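PDB 3EZF: ParA from Salmonella enterica subsp. enterica serovar Newport str. SL317, which probably serves as a P-loop ATPase in plasmid partition and, in an ADP-dependent manner, as a DNA-binding regulator of transcription. Local coordinates for residues A[44-49]-A[59-64]; A[175-180]-A[238-243]; A[182-187]-A[225-230]. All coordinates share one frame; numbering follows the deposited sequence.

Interaction 1 (A[44-49]-A[59-64]); sequences FTRNAV and IVDQAI. Unlike the reference sequence in segment 59-64: Asp61 (reference Glu). With SO4 (sulfate ion), chain F.
Val49 and Val60 meet where the short helix 46-50 comes up against helix 57-69, a small example of apolar packing between two helices of the probable winged helix-turn-helix domain. CG2 of Val60 does the touching. It lies 3.8 Å from Val49 CG1 and 4.0 Å from Val49 CB, so the methyl sits against the branch point as well as one arm of its partner. Both valines have CG1 anti to the backbone N (chi1 -171° in Val49), but Val49 meets its partner with that branch and Val60 with the other, CG2, which stands anti to the carbonyl carbon. Both are buried. Val49 also reaches Val92 of helix 89-98 and Leu87 of strand 87-88, and Ile64, one turn beyond Val60, packs on Leu87 too.

Outward from this pair the contact slackens. The CA atoms of Arg46 and Val60 are 7.0 Å apart. Arg46 CB comes only to 4.4 Å from Val60 CG1, and the bent chain then carries the guanidinium along the solvent side. There Arg46 NH2 stands 4.1 Å from Asp61 OD2, with the guanidinium and carboxylate planes 25° apart, an attraction of opposite charges beyond salt-bridge range. At the start of helix 46-50 a sulfate, probably from the crystallisation liquor, accepts a hydrogen bond from Asn47, ND2 to O2 2.6 Å, and a weak one from Thr45, OG1 to O3 3.3 Å.

No hydrogen bond joins the two segments, so what cohesion there is between them is mainly apolar, while the charged pair on the solvent side probably adds little more than a diffuse attraction. The sulfate, whose exact placement is less sure, hints at a surface able to accept an oxyanion, consistent with, though no proof of, phosphate binding by such a domain.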
loop_
_atom_site.group_PDB
_atom_site.type_symbol
_atom_site.label_atom_id
_atom_site.label_comp_id
_atom_site.label_asym_id
_atom_site.label_seq_id
_atom_site.Cartn_x
_atom_site.Cartn_y
_atom_site.Cartn_z
ATOM N N PHE A 44 -28.033 21.009 13.019
ATOM C CA PHE A 44 -28.129 22.285 12.334
ATOM C C PHE A 44 -29.052 23.210 13.123
ATOM O O PHE A 44 -29.862 22.763 13.934
ATOM C CB PHE A 44 -28.673 22.101 10.913
ATOM C CG PHE A 44 -27.799 21.263 10.030
ATOM C CD1 PHE A 44 -27.781 19.877 10.152
ATOM C CD2 PHE A 44 -27.003 21.855 9.057
ATOM C CE1 PHE A 44 -26.977 19.091 9.305
ATOM C CE2 PHE A 44 -26.204 21.081 8.213
ATOM C CZ PHE A 44 -26.193 19.700 8.338
ATOM N N THR A 45 -28.905 24.507 12.907
ATOM C CA THR A 45 -29.758 25.482 13.564
ATOM C C THR A 45 -30.853 25.687 12.545
ATOM O O THR A 45 -30.639 25.428 11.357
ATOM C CB THR A 45 -29.044 26.819 13.736
ATOM O OG1 THR A 45 -28.061 26.719 14.767
ATOM C CG2 THR A 45 -30.038 27.896 14.092
ATOM N N ARG A 46 -32.023 26.141 12.979
ATOM C CA ARG A 46 -33.100 26.372 12.026
ATOM C C ARG A 46 -32.620 27.181 10.847
ATOM O O ARG A 46 -32.798 26.788 9.704
ATOM C CB ARG A 46 -34.228 27.111 12.689
ATOM C CG ARG A 46 -34.867 26.242 13.658
ATOM C CD ARG A 46 -35.184 27.032 14.772
ATOM N NE ARG A 46 -36.611 27.341 14.833
ATOM C CZ ARG A 46 -37.129 28.114 15.770
ATOM N NH1 ARG A 46 -36.265 28.604 16.652
ATOM N NH2 ARG A 46 -38.449 28.403 15.837
ATOM N N ASN A 47 -31.999 28.316 11.141
ATOM C CA ASN A 47 -31.502 29.202 10.110
ATOM C C ASN A 47 -30.602 28.458 9.166
ATOM O O ASN A 47 -30.531 28.779 7.986
ATOM C CB ASN A 47 -30.750 30.366 10.742
ATOM C CG ASN A 47 -31.598 31.116 11.764
ATOM O OD1 ASN A 47 -32.765 31.424 11.519
ATOM N ND2 ASN A 47 -31.011 31.415 12.913
ATOM N N ALA A 48 -29.904 27.462 9.687
ATOM C CA ALA A 48 -29.022 26.669 8.854
ATOM C C ALA A 48 -29.867 25.823 7.906
ATOM O O ALA A 48 -29.628 25.827 6.697
ATOM C CB ALA A 48 -28.151 25.788 9.719
ATOM N N VAL A 49 -30.860 25.109 8.444
ATOM C CA VAL A 49 -31.720 24.269 7.604
ATOM C C VAL A 49 -32.437 25.116 6.551
ATOM O O VAL A 49 -32.703 24.651 5.439
ATOM C CB VAL A 49 -32.790 23.515 8.443
ATOM C CG1 VAL A 49 -33.511 22.489 7.577
ATOM C CG2 VAL A 49 -32.138 22.845 9.638
ATOM N N ILE A 59 -40.537 27.748 5.380
ATOM C CA ILE A 59 -40.777 26.319 5.149
ATOM C C ILE A 59 -40.483 25.527 6.426
ATOM O O ILE A 59 -41.328 24.775 6.919
ATOM C CB ILE A 59 -39.849 25.739 4.058
ATOM C CG1 ILE A 59 -39.896 26.594 2.787
ATOM C CG2 ILE A 59 -40.217 24.277 3.797
ATOM C CD1 ILE A 59 -41.124 26.439 1.971
ATOM N N VAL A 60 -39.269 25.699 6.939
ATOM C CA VAL A 60 -38.816 25.023 8.144
ATOM C C VAL A 60 -39.741 25.233 9.329
ATOM O O VAL A 60 -40.262 24.280 9.897
ATOM C CB VAL A 60 -37.399 25.501 8.524
ATOM C CG1 VAL A 60 -37.054 25.063 9.931
ATOM C CG2 VAL A 60 -36.383 24.951 7.520
ATOM N N ASP A 61 -39.929 26.490 9.704
ATOM C CA ASP A 61 -40.785 26.841 10.828
ATOM C C ASP A 61 -42.185 26.235 10.683
ATOM O O ASP A 61 -42.845 25.920 11.670
ATOM C CB ASP A 61 -40.879 28.361 10.931
ATOM C CG ASP A 61 -41.721 28.822 12.108
ATOM O OD1 ASP A 61 -42.916 28.460 12.176
ATOM O OD2 ASP A 61 -41.191 29.556 12.967
ATOM N N GLN A 62 -42.628 26.077 9.442
ATOM C CA GLN A 62 -43.938 25.523 9.159
ATOM C C GLN A 62 -43.858 24.012 9.182
ATOM O O GLN A 62 -44.764 23.343 9.658
ATOM C CB GLN A 62 -44.409 25.996 7.792
ATOM C CG GLN A 62 -45.843 25.666 7.472
ATOM C CD GLN A 62 -46.175 25.973 6.023
ATOM O OE1 GLN A 62 -45.981 27.098 5.553
ATOM N NE2 GLN A 62 -46.674 24.971 5.302
ATOM N N ALA A 63 -42.769 23.472 8.653
ATOM C CA ALA A 63 -42.563 22.023 8.639
ATOM C C ALA A 63 -42.506 21.521 10.080
ATOM O O ALA A 63 -43.195 20.566 10.435
ATOM C CB ALA A 63 -41.262 21.684 7.927
ATOM N N ILE A 64 -41.687 22.170 10.907
ATOM C CA ILE A 64 -41.556 21.778 12.302
ATOM C C ILE A 64 -42.883 21.884 13.040
ATOM O O ILE A 64 -43.292 20.940 13.709
ATOM C CB ILE A 64 -40.476 22.615 13.020
ATOM C CG1 ILE A 64 -39.096 22.181 12.516
ATOM C CG2 ILE A 64 -40.580 22.441 14.521
ATOM C CD1 ILE A 64 -37.942 22.793 13.235
HETATM S S SO4 F . -28.161 30.944 14.373
HETATM O O1 SO4 F . -29.417 30.391 14.906
HETATM O O2 SO4 F . -28.432 31.659 13.115
HETATM O O3 SO4 F . -27.193 29.860 14.125
HETATM O O4 SO4 F . -27.608 31.883 15.363
#

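Interaction 2 (A[175-180]-A[238-243]); sequences ETAAQA and RNIIDR. Unlike the reference sequence in segment 238-243: Arg238 (reference Lys), Asn239 (reference Lys), Asp242 (reference Glu).
Ile240 reaches helix 177-182 because its first torsion sets CG1 beside the backbone N and opposite the carbonyl carbon (chi1 -68°), and its second stretches the chain fully (chi2 180°). CD1 is thereby carried out as far as the side chain allows, and this one methyl makes all the close contacts between the segments. It comes within 3.9 Å of Ala180 CB and, on the preceding turn of the facing helix, within 3.6 Å of Ala177 O. The Ala177 methyl stands a little farther back, its CB 4.5 Å from the same CD1. The methyl thus spans positions i and i+3 of one helix, meeting one alanine mainly through its side chain and the other mainly through its backbone.

The isoleucine therefore meets two alanines, whose side chains are single methyls. The CA atoms of Ala180 and Ile240 are 7.3 Å apart, and a single extended isoleucine bridges the interval. On the alanine side the helix is well begun: Thr176 is its N-cap, and OG1 accepts from Gln179 N at 3.3 Å with an N-H...O angle of 155°. The same hydroxyl is also hydrogen-bonded to Asp212, which ties the helix start to helix 212-216. On the other side, Ile240 lies in a wider pi-type turn near the end of helix 235-241. Ile206 touches both Ala177 and Ile240, so the contact rests on strand 203-206, outermost in this chain's parallel sheet.

All three touching residues are buried, and no hydrogen bond or charge pair crosses between the segments. Cohesion here is apolar and depends on shape; directional bonds lie within the alanine-bearing helix, as at Thr176, and not across the contact.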
loop_
_atom_site.group_PDB
_atom_site.type_symbol
_atom_site.label_atom_id
_atom_site.label_comp_id
_atom_site.label_asym_id
_atom_site.label_seq_id
_atom_site.Cartn_x
_atom_site.Cartn_y
_atom_site.Cartn_z
ATOM N N GLU A 175 -16.719 -11.294 8.806
ATOM C CA GLU A 175 -17.123 -11.569 7.437
ATOM C C GLU A 175 -16.598 -10.584 6.395
ATOM O O GLU A 175 -17.167 -9.507 6.207
ATOM C CB GLU A 175 -18.651 -11.627 7.370
ATOM C CG GLU A 175 -19.227 -12.295 6.122
ATOM C CD GLU A 175 -19.037 -13.793 6.129
ATOM O OE1 GLU A 175 -19.698 -14.491 5.325
ATOM O OE2 GLU A 175 -18.220 -14.268 6.941
ATOM N N THR A 176 -15.518 -10.952 5.714
ATOM C CA THR A 176 -14.969 -10.095 4.682
ATOM C C THR A 176 -15.777 -10.306 3.404
ATOM O O THR A 176 -16.533 -11.274 3.283
ATOM C CB THR A 176 -13.503 -10.426 4.381
ATOM O OG1 THR A 176 -13.412 -11.760 3.870
ATOM C CG2 THR A 176 -12.647 -10.284 5.636
ATOM N N ALA A 177 -15.618 -9.386 2.455
ATOM C CA ALA A 177 -16.324 -9.438 1.179
ATOM C C ALA A 177 -15.912 -10.676 0.381
ATOM O O ALA A 177 -16.749 -11.342 -0.241
ATOM C CB ALA A 177 -16.037 -8.170 0.381
ATOM N N ALA A 178 -14.622 -10.984 0.403
ATOM C CA ALA A 178 -14.120 -12.146 -0.315
ATOM C C ALA A 178 -14.791 -13.406 0.217
ATOM O O ALA A 178 -15.191 -14.281 -0.542
ATOM C CB ALA A 178 -12.616 -12.240 -0.161
ATOM N N GLN A 179 -14.921 -13.473 1.536
ATOM C CA GLN A 179 -15.547 -14.608 2.192
ATOM C C GLN A 179 -17.053 -14.644 1.920
ATOM O O GLN A 179 -17.592 -15.701 1.574
ATOM C CB GLN A 179 -15.266 -14.547 3.690
ATOM C CG GLN A 179 -13.783 -14.694 4.044
ATOM C CD GLN A 179 -13.457 -14.251 5.472
ATOM O OE1 GLN A 179 -12.285 -14.157 5.850
ATOM N NE2 GLN A 179 -14.492 -13.975 6.267
ATOM N N ALA A 180 -17.729 -13.503 2.053
ATOM C CA ALA A 180 -19.167 -13.443 1.807
ATOM C C ALA A 180 -19.513 -13.939 0.411
ATOM O O ALA A 180 -20.518 -14.625 0.217
ATOM C CB ALA A 180 -19.667 -12.051 1.992
ATOM N N ARG A 238 -23.480 -11.369 -8.322
ATOM C CA ARG A 238 -24.515 -12.308 -7.945
ATOM C C ARG A 238 -24.670 -12.631 -6.465
ATOM O O ARG A 238 -25.786 -12.777 -5.989
ATOM C CB ARG A 238 -24.315 -13.618 -8.703
ATOM C CG ARG A 238 -25.615 -14.331 -9.002
ATOM C CD ARG A 238 -25.437 -15.843 -9.070
ATOM N NE ARG A 238 -25.180 -16.422 -7.751
ATOM C CZ ARG A 238 -25.692 -17.579 -7.338
ATOM N NH1 ARG A 238 -26.486 -18.277 -8.146
ATOM N NH2 ARG A 238 -25.420 -18.037 -6.118
ATOM N N ASN A 239 -23.568 -12.744 -5.731
ATOM C CA ASN A 239 -23.651 -13.128 -4.328
ATOM C C ASN A 239 -23.687 -12.016 -3.286
ATOM O O ASN A 239 -23.934 -12.279 -2.110
ATOM C CB ASN A 239 -22.524 -14.127 -4.013
ATOM C CG ASN A 239 -22.678 -15.436 -4.772
ATOM O OD1 ASN A 239 -21.795 -16.289 -4.740
ATOM N ND2 ASN A 239 -23.804 -15.598 -5.455
ATOM N N ILE A 240 -23.437 -10.782 -3.701
ATOM C CA ILE A 240 -23.496 -9.674 -2.759
ATOM C C ILE A 240 -24.327 -8.520 -3.298
ATOM O O ILE A 240 -25.385 -8.208 -2.754
ATOM C CB ILE A 240 -22.079 -9.133 -2.378
ATOM C CG1 ILE A 240 -21.323 -10.188 -1.547
ATOM C CG2 ILE A 240 -22.222 -7.813 -1.586
ATOM C CD1 ILE A 240 -19.932 -9.797 -1.120
ATOM N N ILE A 241 -23.845 -7.913 -4.381
ATOM C CA ILE A 241 -24.488 -6.760 -5.012
ATOM C C ILE A 241 -25.945 -6.960 -5.359
ATOM O O ILE A 241 -26.795 -6.207 -4.887
ATOM C CB ILE A 241 -23.703 -6.298 -6.282
ATOM C CG1 ILE A 241 -22.433 -5.550 -5.850
ATOM C CG2 ILE A 241 -24.563 -5.384 -7.146
ATOM C CD1 ILE A 241 -21.530 -5.139 -6.981
ATOM N N ASP A 242 -26.251 -7.959 -6.177
ATOM C CA ASP A 242 -27.647 -8.199 -6.536
ATOM C C ASP A 242 -28.478 -8.622 -5.323
ATOM O O ASP A 242 -29.691 -8.473 -5.328
ATOM C CB ASP A 242 -27.765 -9.255 -7.645
ATOM C CG ASP A 242 -27.848 -8.637 -9.038
ATOM O OD1 ASP A 242 -28.059 -7.408 -9.128
ATOM O OD2 ASP A 242 -27.720 -9.372 -10.046
ATOM N N ARG A 243 -27.835 -9.126 -4.275
ATOM C CA ARG A 243 -28.575 -9.553 -3.093
ATOM C C ARG A 243 -28.910 -8.404 -2.128
ATOM O O ARG A 243 -29.692 -8.582 -1.188
ATOM C CB ARG A 243 -27.808 -10.655 -2.350
ATOM C CG ARG A 243 -27.419 -11.833 -3.231
ATOM C CD ARG A 243 -27.735 -13.165 -2.589
ATOM N NE ARG A 243 -28.853 -13.826 -3.262
ATOM C CZ ARG A 243 -28.754 -14.601 -4.345
ATOM N NH1 ARG A 243 -27.572 -14.840 -4.908
ATOM N NH2 ARG A 243 -29.857 -15.137 -4.873
#

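Interaction 3 (A[182-187]-A[225-230]); sequences LNNLDA and EHLPGQ. Unlike the reference sequence in segment 182-187: Asn184 (reference Asp). Unlike the reference sequence in segment 225-230: Gln230 (reference Met).
Leu182 and Leu227 supply the apolar part of this contact, between the end of helix 177-182 and the chain as it leaves helix 219-226. They meet methyl to methyl, Leu182 CD2 being 4.2 Å from Leu227 CD1. Leu227 has its CG beside the backbone N and opposite the carbonyl carbon (chi1 -65°), which aims it toward segment 182-187, and the branching at CG then sends the two methyls to different neighbours. While CD1 goes to the leucine, the end of the Asn184 side chain passes obliquely by CD2 at the more exposed side.

A second kind of contact involves the backbone. The carbonyl of Leu182, at the end of its helix, comes obliquely to His226, with Leu182 O 3.8 Å from His226 CB. This too is a van der Waals approach, made by the carbon next to the ring. It falls where the chains run closest, the CA atoms of Leu182 and His226 being 6.3 Å apart. No hydrogen bond crosses between the segments at any point.

Conformation is the third element, since both segments turn away directly after a helix. Asn184 has positive phi and psi, and Asp186 then caps helix 187-194, its OD2 also hydrogen-bonding Thr189. On the other side, Leu227 to Gln230 form a type II beta turn with Gly229 at its third position.

The surroundings make the contact a junction of helices in the P-loop NTPase part of the chain, of the AAA family. Leu182 also packs on Trp219 and Leu222 of helix 219-226, and Leu227 reaches Ile235 and Asn239 of helix 235-241. Asn184 touches Arg238 of that last helix, so the end of helix 177-182 bears on helix 219-226 and the following loop on helix 235-241.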
loop_
_atom_site.group_PDB
_atom_site.type_symbol
_atom_site.label_atom_id
_atom_site.label_comp_id
_atom_site.label_asym_id
_atom_site.label_seq_id
_atom_site.Cartn_x
_atom_site.Cartn_y
_atom_site.Cartn_z
ATOM N N LEU A 182 -17.951 -16.177 -1.369
ATOM C CA LEU A 182 -17.786 -17.623 -1.437
ATOM C C LEU A 182 -18.851 -18.396 -0.655
ATOM O O LEU A 182 -19.165 -19.540 -0.995
ATOM C CB LEU A 182 -16.383 -18.013 -0.947
ATOM C CG LEU A 182 -15.214 -17.599 -1.854
ATOM C CD1 LEU A 182 -13.870 -17.965 -1.205
ATOM C CD2 LEU A 182 -15.368 -18.292 -3.200
ATOM N N ASN A 183 -19.428 -17.768 0.368
ATOM C CA ASN A 183 -20.427 -18.442 1.189
ATOM C C ASN A 183 -21.863 -18.399 0.683
ATOM O O ASN A 183 -22.785 -18.750 1.419
ATOM C CB ASN A 183 -20.385 -17.906 2.617
ATOM C CG ASN A 183 -19.019 -18.027 3.234
ATOM O OD1 ASN A 183 -18.323 -19.014 3.023
ATOM N ND2 ASN A 183 -18.629 -17.025 4.012
ATOM N N ASN A 184 -22.062 -17.983 -0.562
ATOM C CA ASN A 184 -23.407 -17.922 -1.125
ATOM C C ASN A 184 -24.458 -17.513 -0.065
ATOM O O ASN A 184 -25.462 -18.202 0.120
ATOM C CB ASN A 184 -23.766 -19.289 -1.704
ATOM C CG ASN A 184 -24.836 -19.210 -2.764
ATOM O OD1 ASN A 184 -25.593 -18.250 -2.826
ATOM N ND2 ASN A 184 -24.910 -20.232 -3.605
ATOM N N LEU A 185 -24.210 -16.400 0.629
ATOM C CA LEU A 185 -25.121 -15.895 1.656
ATOM C C LEU A 185 -26.412 -15.371 1.056
ATOM O O LEU A 185 -26.531 -15.225 -0.163
ATOM C CB LEU A 185 -24.465 -14.774 2.447
ATOM C CG LEU A 185 -23.115 -15.108 3.071
ATOM C CD1 LEU A 185 -22.714 -13.964 4.013
ATOM C CD2 LEU A 185 -23.204 -16.428 3.820
ATOM N N ASP A 186 -27.364 -15.067 1.934
ATOM C CA ASP A 186 -28.684 -14.573 1.543
ATOM C C ASP A 186 -28.825 -13.097 1.889
ATOM O O ASP A 186 -28.071 -12.564 2.703
ATOM C CB ASP A 186 -29.759 -15.374 2.279
ATOM C CG ASP A 186 -29.526 -15.396 3.789
ATOM O OD1 ASP A 186 -30.133 -14.579 4.515
ATOM O OD2 ASP A 186 -28.709 -16.221 4.252
ATOM N N ALA A 187 -29.810 -12.445 1.285
ATOM C CA ALA A 187 -30.028 -11.025 1.523
ATOM C C ALA A 187 -30.012 -10.626 2.998
ATOM O O ALA A 187 -29.372 -9.651 3.387
ATOM C CB ALA A 187 -31.333 -10.598 0.880
ATOM N N GLU A 225 -14.910 -25.288 -5.914
ATOM C CA GLU A 225 -15.306 -26.085 -4.756
ATOM C C GLU A 225 -16.633 -25.606 -4.173
ATOM O O GLU A 225 -17.622 -26.324 -4.192
ATOM C CB GLU A 225 -14.187 -26.010 -3.710
ATOM C CG GLU A 225 -14.480 -26.621 -2.365
ATOM C CD GLU A 225 -13.254 -26.609 -1.456
ATOM O OE1 GLU A 225 -13.393 -26.903 -0.244
ATOM O OE2 GLU A 225 -12.145 -26.311 -1.956
ATOM N N HIS A 226 -16.638 -24.366 -3.696
ATOM C CA HIS A 226 -17.796 -23.733 -3.074
ATOM C C HIS A 226 -18.893 -23.230 -3.990
ATOM O O HIS A 226 -20.040 -23.122 -3.564
ATOM C CB HIS A 226 -17.320 -22.580 -2.209
ATOM C CG HIS A 226 -16.477 -23.014 -1.057
ATOM N ND1 HIS A 226 -17.018 -23.456 0.131
ATOM C CD2 HIS A 226 -15.138 -23.122 -0.924
ATOM C CE1 HIS A 226 -16.045 -23.816 0.945
ATOM N NE2 HIS A 226 -14.890 -23.622 0.326
ATOM N N LEU A 227 -18.554 -22.904 -5.229
ATOM C CA LEU A 227 -19.545 -22.400 -6.167
ATOM C C LEU A 227 -19.458 -23.169 -7.466
ATOM O O LEU A 227 -19.024 -22.636 -8.487
ATOM C CB LEU A 227 -19.323 -20.910 -6.418
ATOM C CG LEU A 227 -19.539 -20.021 -5.198
ATOM C CD1 LEU A 227 -18.951 -18.641 -5.439
ATOM C CD2 LEU A 227 -21.019 -19.928 -4.913
ATOM N N PRO A 228 -19.882 -24.443 -7.443
ATOM C CA PRO A 228 -19.857 -25.317 -8.623
ATOM C C PRO A 228 -20.512 -24.659 -9.833
ATOM O O PRO A 228 -21.527 -23.971 -9.708
ATOM C CB PRO A 228 -20.634 -26.538 -8.153
ATOM C CG PRO A 228 -21.633 -25.935 -7.188
ATOM C CD PRO A 228 -20.730 -25.026 -6.388
ATOM N N GLY A 229 -19.920 -24.870 -11.002
ATOM C CA GLY A 229 -20.469 -24.307 -12.221
ATOM C C GLY A 229 -20.608 -22.804 -12.251
ATOM O O GLY A 229 -21.177 -22.274 -13.192
ATOM N N GLN A 230 -20.087 -22.118 -11.238
ATOM C CA GLN A 230 -20.155 -20.660 -11.147
ATOM C C GLN A 230 -19.033 -19.976 -11.924
ATOM O O GLN A 230 -17.941 -20.516 -12.049
ATOM C CB GLN A 230 -20.056 -20.228 -9.684
ATOM C CG GLN A 230 -21.362 -20.141 -8.949
ATOM C CD GLN A 230 -22.227 -19.025 -9.476
ATOM O OE1 GLN A 230 -23.263 -18.710 -8.897
ATOM N NE2 GLN A 230 -21.807 -18.416 -10.584
#

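Along the chain interaction 1 comes first, within the helix-turn-helix domain, and lies on the opposite side of the chain's centre from the other two. Its centre is about 41 Å from that of interaction 2 and about 49 Å from that of interaction 3, and the nearest atoms are about 29 Å away in both cases. Interactions 2 and 3 belong to the P-loop NTPase domain, their centres about 9 Å apart, with the segments of 3 lying in sequence between those of 2. Glu175 and Asn183 join them directly, and helices 177-182 and 235-241 border both. The contacts chosen thus sample two parts of the chain, and do not show how those parts meet.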